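Local coordinates for protein putative MAR1 (Leishmania donovani, PDB 1X9G) that is of unknown function but belongs to the isochorismatase superfamily and may act as a hydrolase or ribonuclease, at residues T21-V26 against T60-T65. Sequence-based numbering, arbitrary orientation.
Sequences TAFLCV and TKYIVT
Phe-23 reaches back along strand 60-65, from Tyr-62 at its CB to Thr-60 at the far end of its ring. Its CB lies 3.6 Å from Tyr-62 CD1, where the two side chains cross at about a right angle. Phe-23 CG and CD1 pass Lys-61 O, CD1 at 3.8 Å. Phe-23 CE1 meets Thr-60 CB at 3.7 Å, and CZ ends near the methyl Thr-60 CG2. With CG anti to the carbonyl carbon (chi1 -56°), the ring leans back toward the start of the strand and beside Thr-60. Leu-49, Leu-52 and His-53 of helix 39-55 pack against it. That helix links the two parallel strands as a beta-alpha-beta crossover, in the parallel sheet of the alpha/beta isochorismatase-like fold, and strand 109-115 flanks 21-26 on its other edge. Backbone bonds zip the pair together: Phe-23 N to Lys-61 O, Ile-63 N to Phe-23 O at 2.8 Å, Cys-25 N to Ile-63 O, and Thr-65 N to Cys-25 O; Lys-61 N to Thr-21 O is weak. On the sheet face bearing Leu-24, Ile-63 touches Leu-24 CD1 through CG2 at 3.6 Å and Ala-22 CB through CD1 at 4.0 Å. Tyr-62, whose OH is hydrogen-bonded to Ala-46 O of helix 39-55, also has its CE2 4.0 Å from Cys-25 CB.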
ATOM      1  N   THR A  21     -18.440  14.323  16.795  1.00 67.52           N
ATOM      2  CA  THR A  21     -17.317  14.437  15.888  1.00 66.17           C
ATOM      3  C   THR A  21     -16.705  15.822  16.007  1.00 65.59           C
ATOM      4  O   THR A  21     -17.414  16.817  15.880  1.00 65.24           O
ATOM      5  CB  THR A  21     -17.793  14.319  14.427  1.00 66.50           C
ATOM      6  OG1 THR A  21     -18.267  12.991  14.180  1.00 65.00           O
ATOM      7  CG2 THR A  21     -16.640  14.677  13.446  1.00 66.61           C
ATOM      8  N   ALA A  22     -15.397  15.896  16.232  1.00 64.61           N
ATOM      9  CA  ALA A  22     -14.680  17.175  16.095  1.00 63.54           C
ATOM     10  C   ALA A  22     -14.082  17.309  14.697  1.00 63.20           C
ATOM     11  O   ALA A  22     -13.394  16.389  14.198  1.00 63.04           O
ATOM     12  CB  ALA A  22     -13.584  17.363  17.192  1.00 62.53           C
ATOM     13  N   PHE A  23     -14.404  18.433  14.059  1.00 62.03           N
ATOM     14  CA  PHE A  23     -13.652  18.945  12.940  1.00 61.11           C
ATOM     15  C   PHE A  23     -12.453  19.731  13.467  1.00 60.96           C
ATOM     16  O   PHE A  23     -12.582  20.643  14.279  1.00 60.78           O
ATOM     17  CB  PHE A  23     -14.540  19.786  12.022  1.00 61.10           C
ATOM     18  CG  PHE A  23     -15.775  19.046  11.523  1.00 61.56           C
ATOM     19  CD1 PHE A  23     -17.035  19.597  11.666  1.00 62.36           C
ATOM     20  CD2 PHE A  23     -15.663  17.793  10.907  1.00 61.62           C
ATOM     21  CE1 PHE A  23     -18.192  18.912  11.203  1.00 64.23           C
ATOM     22  CE2 PHE A  23     -16.805  17.106  10.444  1.00 64.48           C
ATOM     23  CZ  PHE A  23     -18.082  17.677  10.598  1.00 63.45           C
ATOM     24  N   LEU A  24     -11.268  19.329  13.025  1.00 60.69           N
ATOM     25  CA  LEU A  24     -10.032  19.892  13.533  1.00 60.09           C
ATOM     26  C   LEU A  24      -9.283  20.523  12.392  1.00 59.96           C
ATOM     27  O   LEU A  24      -8.797  19.815  11.507  1.00 60.99           O
ATOM     28  CB  LEU A  24      -9.215  18.795  14.181  1.00 59.80           C
ATOM     29  CG  LEU A  24      -7.976  19.186  14.937  1.00 59.85           C
ATOM     30  CD1 LEU A  24      -8.203  20.530  15.658  1.00 58.67           C
ATOM     31  CD2 LEU A  24      -7.548  18.030  15.904  1.00 59.66           C
ATOM     32  N   CYS A  25      -9.198  21.854  12.416  1.00 59.68           N
ATOM     33  CA  CYS A  25      -8.660  22.609  11.305  1.00 59.24           C
ATOM     34  C   CYS A  25      -7.234  23.030  11.636  1.00 58.80           C
ATOM     35  O   CYS A  25      -7.010  23.953  12.444  1.00 58.25           O
ATOM     36  CB  CYS A  25      -9.542  23.814  11.008  1.00 59.14           C
ATOM     37  SG  CYS A  25      -8.819  24.895   9.753  1.00 60.84           S
ATOM     38  N   VAL A  26      -6.260  22.341  11.037  1.00 58.37           N
ATOM     39  CA  VAL A  26      -4.910  22.431  11.593  1.00 58.16           C
ATOM     40  C   VAL A  26      -3.915  23.331  10.852  1.00 58.15           C
ATOM     41  O   VAL A  26      -3.611  23.080   9.713  1.00 57.89           O
ATOM     42  CB  VAL A  26      -4.331  21.064  12.164  1.00 57.87           C
ATOM     43  CG1 VAL A  26      -5.092  19.886  11.718  1.00 57.66           C
ATOM     44  CG2 VAL A  26      -2.819  20.919  11.976  1.00 56.61           C
ATOM     45  N   THR A  60     -21.431  18.086  16.411  1.00 68.84           N
ATOM     46  CA  THR A  60     -20.098  18.343  15.910  1.00 67.37           C
ATOM     47  C   THR A  60     -19.549  19.646  16.479  1.00 66.87           C
ATOM     48  O   THR A  60     -20.227  20.669  16.447  1.00 67.20           O
ATOM     49  CB  THR A  60     -20.072  18.423  14.364  1.00 67.37           C
ATOM     50  OG1 THR A  60     -20.803  19.564  13.926  1.00 66.95           O
ATOM     51  CG2 THR A  60     -20.688  17.208  13.736  1.00 67.90           C
ATOM     52  N   LYS A  61     -18.331  19.591  17.015  1.00 65.69           N
ATOM     53  CA  LYS A  61     -17.549  20.780  17.344  1.00 64.55           C
ATOM     54  C   LYS A  61     -16.596  21.130  16.190  1.00 64.04           C
ATOM     55  O   LYS A  61     -16.259  20.268  15.355  1.00 63.39           O
ATOM     56  CB  LYS A  61     -16.717  20.537  18.610  1.00 65.01           C
ATOM     57  CG  LYS A  61     -17.528  19.866  19.735  1.00 64.71           C
ATOM     58  CD  LYS A  61     -16.402  19.463  20.903  1.00 63.36           C
ATOM     59  CE  LYS A  61     -17.527  18.808  22.053  1.00 64.01           C
ATOM     60  NZ  LYS A  61     -16.634  18.396  23.231  1.00 64.31           N
ATOM     61  N   TYR A  62     -16.139  22.380  16.159  1.00 62.65           N
ATOM     62  CA  TYR A  62     -15.178  22.808  15.142  1.00 61.56           C
ATOM     63  C   TYR A  62     -14.002  23.523  15.812  1.00 61.39           C
ATOM     64  O   TYR A  62     -14.191  24.422  16.636  1.00 62.11           O
ATOM     65  CB  TYR A  62     -15.879  23.704  14.135  1.00 60.74           C
ATOM     66  CG  TYR A  62     -15.146  23.907  12.843  1.00 60.91           C
ATOM     67  CD1 TYR A  62     -15.558  23.246  11.676  1.00 59.73           C
ATOM     68  CD2 TYR A  62     -14.029  24.775  12.769  1.00 62.22           C
ATOM     69  CE1 TYR A  62     -14.893  23.427  10.478  1.00 58.91           C
ATOM     70  CE2 TYR A  62     -13.357  24.973  11.568  1.00 60.92           C
ATOM     71  CZ  TYR A  62     -13.800  24.295  10.432  1.00 60.99           C
ATOM     72  OH  TYR A  62     -13.156  24.493   9.244  1.00 60.78           O
ATOM     73  N   ILE A  63     -12.783  23.126  15.465  1.00 60.85           N
ATOM     74  CA  ILE A  63     -11.599  23.518  16.224  1.00 60.11           C
ATOM     75  C   ILE A  63     -10.481  24.007  15.275  1.00 60.78           C
ATOM     76  O   ILE A  63     -10.170  23.364  14.279  1.00 62.57           O
ATOM     77  CB  ILE A  63     -11.140  22.355  17.175  1.00 60.02           C
ATOM     78  CG1 ILE A  63     -12.297  21.905  18.080  1.00 58.94           C
ATOM     79  CG2 ILE A  63      -9.876  22.707  17.996  1.00 58.44           C
ATOM     80  CD1 ILE A  63     -11.979  20.661  18.907  1.00 58.95           C
ATOM     81  N   VAL A  64      -9.904  25.159  15.572  1.00 60.57           N
ATOM     82  CA  VAL A  64      -8.875  25.764  14.752  1.00 59.74           C
ATOM     83  C   VAL A  64      -7.702  25.863  15.693  1.00 60.08           C
ATOM     84  O   VAL A  64      -7.832  26.403  16.787  1.00 59.44           O
ATOM     85  CB  VAL A  64      -9.282  27.200  14.328  1.00 59.77           C
ATOM     86  CG1 VAL A  64      -8.190  27.901  13.555  1.00 56.74           C
ATOM     87  CG2 VAL A  64     -10.611  27.187  13.534  1.00 60.49           C
ATOM     88  N   THR A  65      -6.563  25.307  15.296  1.00 60.48           N
ATOM     89  CA  THR A  65      -5.316  25.594  16.011  1.00 60.57           C
ATOM     90  C   THR A  65      -4.489  26.525  15.127  1.00 61.15           C
ATOM     91  O   THR A  65      -4.462  26.361  13.890  1.00 61.16           O
ATOM     92  CB  THR A  65      -4.490  24.325  16.314  1.00 60.02           C
ATOM     93  OG1 THR A  65      -4.033  23.789  15.082  1.00 62.44           O
ATOM     94  CG2 THR A  65      -5.304  23.280  16.996  1.00 58.52           C
TER